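Local coordinates for bacillaene synthase decarboxylase PksI (Bacillus subtilis, PDB 4Q1K), which catalyses the decarboxylation of a 3-methylglutaconyl group tethered to PksL to a 3-methylcrotonyl group during biosynthesis of the antibiotic bacillaene, at residues Ala161-Ile164 with Val165-Leu169; Gly127-Val130 with Met131-Ala135; His229-Ala232 with Pro233-Gln237; Arg240-Glu243 with Gln244-Met247; Gly182-Gly186 with Ala187-Lys191. The protein carries 1 engineered substitution. All blocks are in the same frame, centred on the assembly; numbering follows the deposited sequence.

Contact 1 of 5, residues Ala161-Ile164 with Val165-Leu169; sequences ATFI and VPKKL
Ile164 and Lys168, one turn apart on helix 161-169, slant across each other. Ile164 sends CG1 anti to its N (chi1 -159°), and the CD1 methyl at the end of that branch rests 3.8 Å from CE of Lys168, whose chain bends at chi2 to pass it. Phe163 and Lys167 run side by side in the same direction, with CE of Lys167 4.2 Å from ring atom CZ of Phe163. Pro166 lays its ring against the preceding turn, CG lying 3.1 Å from the carbonyl O of Thr162. Having no N-H, the proline leaves that carbonyl without the usual helical donor and kinks the helix; a bound glycerol, probably from the crystallisation liquor, is hydrogen-bonded to Thr162 O instead. Regular bonding resumes, Lys167 N reaching Phe163 O at 3.1 Å and Lys168 N reaching Ile164 O at 3.0 Å. Before the kink Val165 keeps its bond to Ala161 O. Ile164 packs on Val130 and Leu133 of helix 127-133, while Phe163 faces helix 220-252. The chemistry is divided: lysine methylenes extend the apolar surface of the helix, and the ammonium group of Lys168 is carried past Ile164 to a hydrogen bond with Leu133 O.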
# COMPACT_ATOMS: atom_id res chain seq x y z
N ALA B 161 -4.66 7.13 15.30
CA ALA B 161 -4.48 5.74 14.87
C ALA B 161 -5.23 5.55 13.55
O ALA B 161 -4.76 4.78 12.68
CB ALA B 161 -5.06 4.82 15.94
N THR B 162 -6.42 6.18 13.36
CA THR B 162 -7.15 5.81 12.09
C THR B 162 -6.55 6.48 10.87
O THR B 162 -6.89 6.12 9.72
CB THR B 162 -8.67 6.25 12.18
OG1 THR B 162 -8.73 7.71 12.25
CG2 THR B 162 -9.29 5.67 13.48
N PHE B 163 -5.60 7.38 11.07
CA PHE B 163 -4.91 7.98 9.90
C PHE B 163 -3.56 7.24 9.73
O PHE B 163 -3.22 6.80 8.62
CB PHE B 163 -4.67 9.45 10.24
CG PHE B 163 -3.78 10.13 9.23
CD1 PHE B 163 -4.28 10.39 7.97
CD2 PHE B 163 -2.44 10.38 9.52
CE1 PHE B 163 -3.49 11.03 7.01
CE2 PHE B 163 -1.62 10.95 8.52
CZ PHE B 163 -2.16 11.27 7.25
N ILE B 164 -2.78 7.07 10.83
CA ILE B 164 -1.37 6.60 10.67
C ILE B 164 -1.28 5.10 10.43
O ILE B 164 -0.35 4.61 9.76
CB ILE B 164 -0.49 7.08 11.84
CG1 ILE B 164 1.04 7.08 11.46
CG2 ILE B 164 -0.75 6.19 13.04
CD1 ILE B 164 1.43 7.98 10.28
N VAL B 165 -2.25 4.35 10.94
CA VAL B 165 -2.21 2.90 10.67
C VAL B 165 -2.41 2.54 9.15
O VAL B 165 -1.59 1.84 8.63
CB VAL B 165 -3.12 2.10 11.69
CG1 VAL B 165 -3.07 0.57 11.33
CG2 VAL B 165 -2.67 2.35 13.18
N PRO B 166 -3.46 3.05 8.48
CA PRO B 166 -3.58 2.85 7.05
C PRO B 166 -2.36 3.48 6.34
O PRO B 166 -1.89 2.95 5.34
CB PRO B 166 -4.87 3.59 6.66
CG PRO B 166 -5.62 3.87 7.96
CD PRO B 166 -4.60 3.78 9.09
N LYS B 167 -1.95 4.69 6.77
CA LYS B 167 -0.82 5.33 6.03
C LYS B 167 0.46 4.39 6.02
O LYS B 167 1.20 4.35 5.04
CB LYS B 167 -0.53 6.64 6.80
CG LYS B 167 0.61 7.47 6.19
CD LYS B 167 0.42 7.68 4.72
CE LYS B 167 -0.77 8.56 4.40
NZ LYS B 167 -0.65 9.13 3.01
N LYS B 168 0.77 3.77 7.15
CA LYS B 168 2.05 3.04 7.24
C LYS B 168 1.90 1.55 6.91
O LYS B 168 2.87 0.96 6.40
CB LYS B 168 2.56 3.16 8.68
CG LYS B 168 3.01 4.59 9.13
CD LYS B 168 4.07 5.13 8.17
CE LYS B 168 4.46 6.54 8.55
NZ LYS B 168 5.64 6.46 9.48
N LEU B 169 0.75 0.94 7.30
CA LEU B 169 0.59 -0.52 7.08
C LEU B 169 -0.36 -0.78 5.95
O LEU B 169 -0.52 -1.98 5.57
CB LEU B 169 -0.02 -1.21 8.28
CG LEU B 169 0.91 -1.08 9.46
CD1 LEU B 169 0.40 -1.84 10.69
CD2 LEU B 169 2.24 -1.63 8.97

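Contact 2 of 5, residues Gly127-Val130 with Met131-Ala135; sequences GGFV and MGLFA
Phe129 swings its ring out anti to the backbone N (chi1 -178°), while Leu133, one turn later, folds CG back beside its own N (chi1 -64°), and the two side chains meet at a slant. The CD1 methyl of Leu133 comes over one face of the Phe129 ring, 4.0 Å from its centroid and 14° off the normal, a CH-pi contact displaced somewhat toward the rim. The other methyl, CD2, touches CE1 of the same ring at 3.9 Å, so both branches of the leucine touch the ring. Val130 and Phe134 form the next pair, side by side and pointing the same way, with CG1 of Val130 3.8 Å from CE2 of Phe134. Residues 127-133 form a short buried helix of the crotonase fold, entered through glycines that follow strand 123-125. Gly127 O accepts Met131 N at 2.8 Å, and Phe129 O accepts Leu133 N at 3.0 Å. Val130 O draws weak bonds from the N atoms of both Leu133 and Phe134, and CD2 of the Phe134 ring lies 3.3 Å from that oxygen. Gly128 and Gly132 bring no side chain to this turn; a weak bond joins Gly132 N to Gly128 O. Beyond this helix the partners are Ala161 for Val130, and Phe48 and Ala82 for Met131.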
# COMPACT_ATOMS: atom_id res chain seq x y z
N GLY B 127 -1.92 3.36 22.27
CA GLY B 127 -1.25 4.67 22.00
C GLY B 127 0.26 4.56 21.84
O GLY B 127 0.85 5.38 21.09
N GLY B 128 0.86 3.61 22.57
CA GLY B 128 2.31 3.34 22.51
C GLY B 128 2.72 2.88 21.09
O GLY B 128 3.72 3.39 20.53
N PHE B 129 1.95 1.99 20.47
CA PHE B 129 2.17 1.53 19.08
C PHE B 129 1.96 2.67 18.13
O PHE B 129 2.79 2.94 17.24
CB PHE B 129 1.20 0.39 18.80
CG PHE B 129 1.32 -0.26 17.41
CD1 PHE B 129 2.55 -0.66 16.89
CD2 PHE B 129 0.16 -0.58 16.72
CE1 PHE B 129 2.61 -1.26 15.63
CE2 PHE B 129 0.19 -1.21 15.45
CZ PHE B 129 1.45 -1.57 14.94
N VAL B 130 0.87 3.42 18.31
CA VAL B 130 0.56 4.48 17.37
C VAL B 130 1.65 5.60 17.42
O VAL B 130 2.07 6.13 16.36
CB VAL B 130 -0.83 5.10 17.75
CG1 VAL B 130 -1.07 6.40 16.96
CG2 VAL B 130 -1.82 3.94 17.51
N MET B 131 2.10 5.94 18.64
CA MET B 131 3.16 6.96 18.73
C MET B 131 4.39 6.54 17.93
O MET B 131 5.01 7.41 17.23
CB MET B 131 3.55 7.20 20.21
CG MET B 131 4.80 8.10 20.28
SD MET B 131 5.27 8.24 22.06
CE MET B 131 5.85 6.57 22.34
N GLY B 132 4.74 5.23 17.95
CA GLY B 132 5.89 4.73 17.21
C GLY B 132 5.65 4.79 15.71
O GLY B 132 6.56 5.09 14.97
N LEU B 133 4.41 4.57 15.28
CA LEU B 133 4.10 4.53 13.83
C LEU B 133 4.24 5.89 13.18
O LEU B 133 4.35 5.99 11.92
CB LEU B 133 2.66 4.01 13.57
CG LEU B 133 2.46 2.58 14.02
CD1 LEU B 133 0.96 2.27 13.77
CD2 LEU B 133 3.34 1.63 13.16
N PHE B 134 4.20 7.01 13.95
CA PHE B 134 4.44 8.30 13.35
C PHE B 134 5.89 8.61 13.10
O PHE B 134 6.21 9.64 12.51
CB PHE B 134 3.92 9.38 14.28
CG PHE B 134 2.42 9.63 14.11
CD1 PHE B 134 1.95 10.43 13.04
CD2 PHE B 134 1.48 9.07 15.00
CE1 PHE B 134 0.58 10.65 12.84
CE2 PHE B 134 0.13 9.35 14.87
CZ PHE B 134 -0.33 10.12 13.76
N ALA B 135 6.79 7.74 13.53
CA ALA B 135 8.26 7.91 13.20
C ALA B 135 8.49 7.58 11.72
O ALA B 135 7.64 7.02 11.04
CB ALA B 135 9.10 6.95 14.05

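Contact 3 of 5, residues His229-Ala232 with Pro233-Gln237; sequences HLVA and PLRDQ
The backbone of 229-237 is a helix kinked at Pro233, whose N has no hydrogen to give, and regular bonding returns with Arg235 N to Val231 O at 2.8 Å and Asp236 N to Ala232 O at 2.9 Å. The side-chain contact that bridges the kink is between Val231 and Arg235. Val231 puts CG2 between its N and its carbonyl carbon (chi1 -50° for CG1), and this methyl sits over the centre of one guanidinium face, 3.5 Å above the plane. Its nearest atoms there are NE and CZ of Arg235, each 3.6 Å from Val231 CG2. The arginine chain runs extended from CG to NE, which carries the flat group back over the valine. Its rotation is probably set by partners outside the segments: NH1 forms a salt bridge with Asp228 and NH2 a hydrogen bond with Leu110 O. The two outside bonds probably balance the charge while a methyl packs on the face. At the kink itself Ala232 CB and Pro233 CD are tightly packed, 3.4 Å apart. Leu234, on the buried side, comes only loosely to Val231, its CD2 4.5 Å from Val231 CB. On the trimer side, Leu230 and Val231 meet Gln175 of the third subunit, and His229 NE2 is hydrogen-bonded to Thr162 OG1 of that subunit. Within its own chain this piece of the long helix 220-252 lies through Val231 and Leu234 on Leu110 of helix 108-111, and through Leu234 also on Phe163 and Ile164 of helix 161-169.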
# COMPACT_ATOMS: atom_id res chain seq x y z
N HIS B 229 9.21 17.80 3.09
CA HIS B 229 8.51 17.48 1.82
C HIS B 229 7.77 16.14 1.88
O HIS B 229 6.57 16.03 1.53
CB HIS B 229 9.54 17.42 0.71
CG HIS B 229 8.99 16.98 -0.61
ND1 HIS B 229 8.10 17.72 -1.37
CD2 HIS B 229 9.25 15.86 -1.32
CE1 HIS B 229 7.86 17.09 -2.51
NE2 HIS B 229 8.56 15.95 -2.51
N LEU B 230 8.46 15.14 2.39
CA LEU B 230 7.82 13.79 2.49
C LEU B 230 6.62 13.70 3.44
O LEU B 230 5.64 12.98 3.16
CB LEU B 230 8.89 12.75 2.90
CG LEU B 230 10.02 12.56 1.83
CD1 LEU B 230 10.96 11.48 2.39
CD2 LEU B 230 9.53 12.13 0.41
N VAL B 231 6.70 14.36 4.59
CA VAL B 231 5.61 14.28 5.54
C VAL B 231 4.65 15.50 5.53
O VAL B 231 3.72 15.52 6.36
CB VAL B 231 6.12 14.00 6.99
CG1 VAL B 231 7.13 12.81 7.07
CG2 VAL B 231 6.74 15.28 7.64
N ALA B 232 4.87 16.45 4.60
CA ALA B 232 3.92 17.61 4.39
C ALA B 232 2.43 17.10 4.37
O ALA B 232 1.58 17.66 5.07
CB ALA B 232 4.27 18.36 3.09
N PRO B 233 2.10 16.05 3.57
CA PRO B 233 0.69 15.63 3.51
C PRO B 233 0.20 15.05 4.83
O PRO B 233 -0.99 15.23 5.13
CB PRO B 233 0.68 14.52 2.44
CG PRO B 233 2.01 14.67 1.67
CD PRO B 233 2.98 15.24 2.66
N LEU B 234 1.06 14.38 5.62
CA LEU B 234 0.65 13.89 6.94
C LEU B 234 0.43 15.07 7.84
O LEU B 234 -0.55 15.06 8.62
CB LEU B 234 1.73 13.03 7.58
CG LEU B 234 1.83 11.61 7.06
CD1 LEU B 234 2.07 11.55 5.58
CD2 LEU B 234 2.95 10.97 7.85
N ARG B 235 1.36 16.08 7.81
CA ARG B 235 1.16 17.20 8.74
C ARG B 235 -0.11 18.01 8.40
O ARG B 235 -0.85 18.50 9.31
CB ARG B 235 2.42 18.12 8.70
CG ARG B 235 3.61 17.49 9.50
CD ARG B 235 4.84 18.35 9.29
NE ARG B 235 5.98 17.81 10.02
CZ ARG B 235 7.24 18.11 9.76
NH1 ARG B 235 7.54 18.88 8.71
NH2 ARG B 235 8.21 17.61 10.55
N ASP B 236 -0.39 18.10 7.09
CA ASP B 236 -1.55 18.78 6.59
C ASP B 236 -2.86 18.07 6.95
O ASP B 236 -3.83 18.74 7.26
CB ASP B 236 -1.43 18.93 5.09
CG ASP B 236 -2.62 19.65 4.48
OD1 ASP B 236 -2.91 20.82 4.85
OD2 ASP B 236 -3.32 19.03 3.64
N GLN B 237 -2.88 16.74 6.82
CA GLN B 237 -4.10 15.94 6.93
C GLN B 237 -4.46 15.50 8.33
O GLN B 237 -5.66 15.29 8.60
CB GLN B 237 -4.07 14.76 6.01
CG GLN B 237 -4.08 15.15 4.51
CD GLN B 237 -3.76 13.93 3.64
OE1 GLN B 237 -4.11 12.81 4.00
NE2 GLN B 237 -3.04 14.11 2.58

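Contact 4 of 5, residues Arg240-Glu243 with Gln244-Met247; sequences RVIE and QELM
Over one face of the Arg240 guanidinium lies NE2 of Gln244, 3.6 Å from Arg240 NE, with the amide plane turned 65° from the guanidinium plane. Two N-H-bearing groups thus face each other without a hydrogen bond. With CG beside its own N (chi1 -66°), Gln244 heads back along the preceding turn, its CG 3.3 Å from Arg240 O, and the extended chain carries the amide on to Arg240. At the other end of the amide, OE1 stands 3.9 Å from CG2 of Val241. The flat carboxylate of Glu245 has apolar neighbours in the turn before it: OE2 lies 3.8 Å from Val241 CG1, and OE1 lies 4.0 Å from Ile242 CD1. This is an unbroken part of helix 220-252, leading toward the active-site His249, with four successive i to i+4 bonds, Glu245 N to Val241 O at 2.8 Å among them. The Glu245 carboxylate is buried and answered from outside the helix, OE2 by Thr162 OG1 and OE1 by Gly160 N. Two bonds from neighbouring residues tie it to the N-terminal end of helix 161-169. Gln244 and Val241 pack on His229 of the second subunit.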
# COMPACT_ATOMS: atom_id res chain seq x y z
N ARG B 240 -7.50 17.23 10.83
CA ARG B 240 -8.89 16.94 10.60
C ARG B 240 -9.28 15.55 11.06
O ARG B 240 -10.41 15.34 11.48
CB ARG B 240 -9.11 17.07 9.10
CG ARG B 240 -10.53 16.80 8.68
CD ARG B 240 -10.64 16.76 7.13
NE ARG B 240 -11.93 16.22 6.67
CZ ARG B 240 -13.12 16.81 6.85
NH1 ARG B 240 -13.20 17.99 7.47
NH2 ARG B 240 -14.24 16.23 6.41
N VAL B 241 -8.37 14.56 10.93
CA VAL B 241 -8.62 13.24 11.42
C VAL B 241 -8.70 13.22 12.92
O VAL B 241 -9.55 12.57 13.45
CB VAL B 241 -7.64 12.14 10.79
CG1 VAL B 241 -8.05 10.75 11.29
CG2 VAL B 241 -7.78 12.21 9.28
N ILE B 242 -7.87 14.00 13.61
CA ILE B 242 -7.91 14.13 15.08
C ILE B 242 -9.32 14.65 15.48
O ILE B 242 -9.92 14.10 16.42
CB ILE B 242 -6.78 15.07 15.56
CG1 ILE B 242 -5.40 14.35 15.36
CG2 ILE B 242 -6.94 15.37 17.03
CD1 ILE B 242 -5.30 12.99 16.05
N GLU B 243 -9.84 15.61 14.72
CA GLU B 243 -11.20 16.18 15.05
C GLU B 243 -12.23 15.03 14.80
O GLU B 243 -13.13 14.84 15.61
CB GLU B 243 -11.58 17.31 14.11
CG GLU B 243 -10.82 18.64 14.12
CD GLU B 243 -11.29 19.62 12.97
OE1 GLU B 243 -12.46 19.57 12.51
OE2 GLU B 243 -10.46 20.45 12.51
N GLN B 244 -12.13 14.29 13.69
CA GLN B 244 -13.03 13.14 13.50
C GLN B 244 -12.95 12.08 14.61
O GLN B 244 -13.96 11.57 15.08
CB GLN B 244 -12.74 12.52 12.13
CG GLN B 244 -13.12 13.50 11.08
CD GLN B 244 -12.67 13.10 9.71
OE1 GLN B 244 -11.71 12.33 9.50
NE2 GLN B 244 -13.33 13.66 8.76
N GLU B 245 -11.74 11.75 15.04
CA GLU B 245 -11.60 10.77 16.11
C GLU B 245 -12.15 11.29 17.45
O GLU B 245 -12.69 10.52 18.25
CB GLU B 245 -10.13 10.49 16.29
CG GLU B 245 -9.62 9.61 15.12
CD GLU B 245 -8.16 9.26 15.24
OE1 GLU B 245 -7.51 9.70 16.16
OE2 GLU B 245 -7.61 8.54 14.36
N LEU B 246 -11.99 12.60 17.68
CA LEU B 246 -12.61 13.20 18.89
C LEU B 246 -14.14 13.06 18.81
O LEU B 246 -14.74 12.72 19.81
CB LEU B 246 -12.21 14.70 19.07
CG LEU B 246 -10.80 14.96 19.61
CD1 LEU B 246 -10.44 16.45 19.56
CD2 LEU B 246 -10.68 14.40 21.03
N MET B 247 -14.71 13.27 17.63
CA MET B 247 -16.14 13.08 17.42
C MET B 247 -16.56 11.65 17.73
O MET B 247 -17.57 11.42 18.39
CB MET B 247 -16.52 13.44 15.99
CG MET B 247 -16.67 14.94 15.74
SD MET B 247 -17.38 15.31 14.13
CE MET B 247 -16.49 14.15 13.09

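Contact 5 of 5, residues Gly182-Gly186 with Ala187-Lys191; sequences GSYRG and ADLEK
The carbonyl O of Arg185 is gripped by two successive N-H groups of the helix that follows: Leu189 N bonds to it at 3.1 Å, and Asp188 N adds a weak bond at 2.9 Å. The return bond comes from the side chain of Asp188, whose OD2 accepts Arg185 N at 2.9 Å. That N-H meets the oxygen from above the carboxylate plane, 40° out of it. With CG beside its own N (chi1 -65°), Asp188 turns the carboxylate back toward the strand end. Arg185 is the N-cap, so Asp188 supplies one half of a capping box, and the Asp188 OD2 and Leu189 N bonds join strand 183-185 to the first turn of helix 186-192. The strand axis and helix axis stand 84° apart, so the chain turns through nearly a right angle at Gly186. This strand-to-helix corner closes the edge of the small three-stranded sheet in the crotonase fold, strand 183-185 pairing with strand 145-147. On the side of Tyr184, apolar packing joins strand and helix: Tyr184 and Leu189 cross at about a right angle, with CB of Tyr184 3.7 Å from CG of Leu189. Leu189 CD2 meets the ring obliquely, 3.9 Å from Tyr184 CG, while CB of Asp188 lies at the ring edge. The phenol oxygen carries on to a hydrogen bond with Glu176. Arg185 and Asp188 do not pair through their charges, NE and OD2 being 5.7 Å apart; the arginine bends at chi2 and gives NH1 to Glu143 O. One residue on, Gly186 O takes Glu190 N at 2.8 Å.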
# COMPACT_ATOMS: atom_id res chain seq x y z
N GLY B 182 -6.87 -6.70 17.55
CA GLY B 182 -6.16 -7.95 17.86
C GLY B 182 -4.71 -7.67 18.22
O GLY B 182 -4.17 -6.59 17.97
N SER B 183 -4.08 -8.66 18.86
CA SER B 183 -2.64 -8.59 19.17
C SER B 183 -1.83 -9.39 18.19
O SER B 183 -2.16 -10.56 17.94
CB SER B 183 -2.39 -9.20 20.54
OG SER B 183 -2.86 -8.23 21.51
N TYR B 184 -0.76 -8.82 17.65
CA TYR B 184 0.09 -9.50 16.67
C TYR B 184 1.52 -9.53 17.12
O TYR B 184 2.04 -8.49 17.49
CB TYR B 184 0.10 -8.68 15.39
CG TYR B 184 -1.28 -8.51 14.77
CD1 TYR B 184 -2.18 -7.56 15.22
CD2 TYR B 184 -1.67 -9.33 13.71
CE1 TYR B 184 -3.49 -7.47 14.65
CE2 TYR B 184 -2.96 -9.21 13.15
CZ TYR B 184 -3.84 -8.26 13.61
OH TYR B 184 -5.10 -8.20 13.06
N ARG B 185 2.14 -10.72 17.11
CA ARG B 185 3.62 -10.71 17.23
C ARG B 185 4.26 -9.97 16.09
O ARG B 185 3.71 -9.94 15.00
CB ARG B 185 4.20 -12.15 17.27
CG ARG B 185 3.65 -12.94 18.45
CD ARG B 185 4.42 -12.70 19.74
NE ARG B 185 3.62 -13.20 20.86
CZ ARG B 185 3.92 -13.09 22.14
NH1 ARG B 185 5.06 -12.48 22.52
NH2 ARG B 185 3.07 -13.57 23.06
N GLY B 186 5.48 -9.45 16.29
CA GLY B 186 6.15 -8.85 15.13
C GLY B 186 6.30 -9.84 13.99
O GLY B 186 6.18 -9.46 12.78
N ALA B 187 6.54 -11.10 14.40
CA ALA B 187 6.67 -12.13 13.33
C ALA B 187 5.37 -12.31 12.54
O ALA B 187 5.41 -12.65 11.34
CB ALA B 187 7.13 -13.50 13.91
N ASP B 188 4.24 -12.14 13.20
CA ASP B 188 2.92 -12.23 12.55
C ASP B 188 2.79 -11.13 11.55
O ASP B 188 2.37 -11.36 10.37
CB ASP B 188 1.72 -12.11 13.55
CG ASP B 188 1.64 -13.23 14.54
OD1 ASP B 188 2.05 -14.34 14.10
OD2 ASP B 188 1.12 -13.06 15.76
N LEU B 189 3.03 -9.87 12.00
CA LEU B 189 3.02 -8.76 11.05
C LEU B 189 4.01 -8.96 9.87
O LEU B 189 3.72 -8.67 8.68
CB LEU B 189 3.31 -7.41 11.77
CG LEU B 189 2.23 -6.99 12.81
CD1 LEU B 189 2.67 -5.79 13.63
CD2 LEU B 189 0.90 -6.67 12.12
N GLU B 190 5.22 -9.49 10.16
CA GLU B 190 6.23 -9.68 9.08
C GLU B 190 5.56 -10.61 8.03
O GLU B 190 5.61 -10.34 6.80
CB GLU B 190 7.51 -10.38 9.66
CG GLU B 190 8.59 -10.55 8.59
CD GLU B 190 9.96 -10.94 9.20
OE1 GLU B 190 10.00 -11.41 10.36
OE2 GLU B 190 11.00 -10.65 8.54
N LYS B 191 4.91 -11.67 8.50
CA LYS B 191 4.28 -12.66 7.57
C LYS B 191 3.11 -12.07 6.84
O LYS B 191 2.81 -12.49 5.73
CB LYS B 191 3.85 -13.94 8.27
CG LYS B 191 4.99 -14.85 8.67
CD LYS B 191 5.30 -15.92 7.63
CE LYS B 191 4.21 -17.01 7.51
NZ LYS B 191 4.75 -18.34 7.08

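All five contacts are local and follow in series along the chain, none enclosing or crossing another or closing a long loop. Contact 2 comes first, followed by contacts 1, 5, 3 and 4. Contact 1 is the meeting place of three others: it packs against contact 2 through the side of helix 161-169 that faces helix 127-133, and against contacts 3 and 4 through the side turned to helix 220-252. Contacts 3 and 4 share that long helix, their centres about 17 Å apart. Contact 5, at the edge of the small sheet, touches none of the others, its nearest atoms about 5 Å from contacts 1 and 2. Contacts 1, 3 and 4 also reach neighbouring subunits.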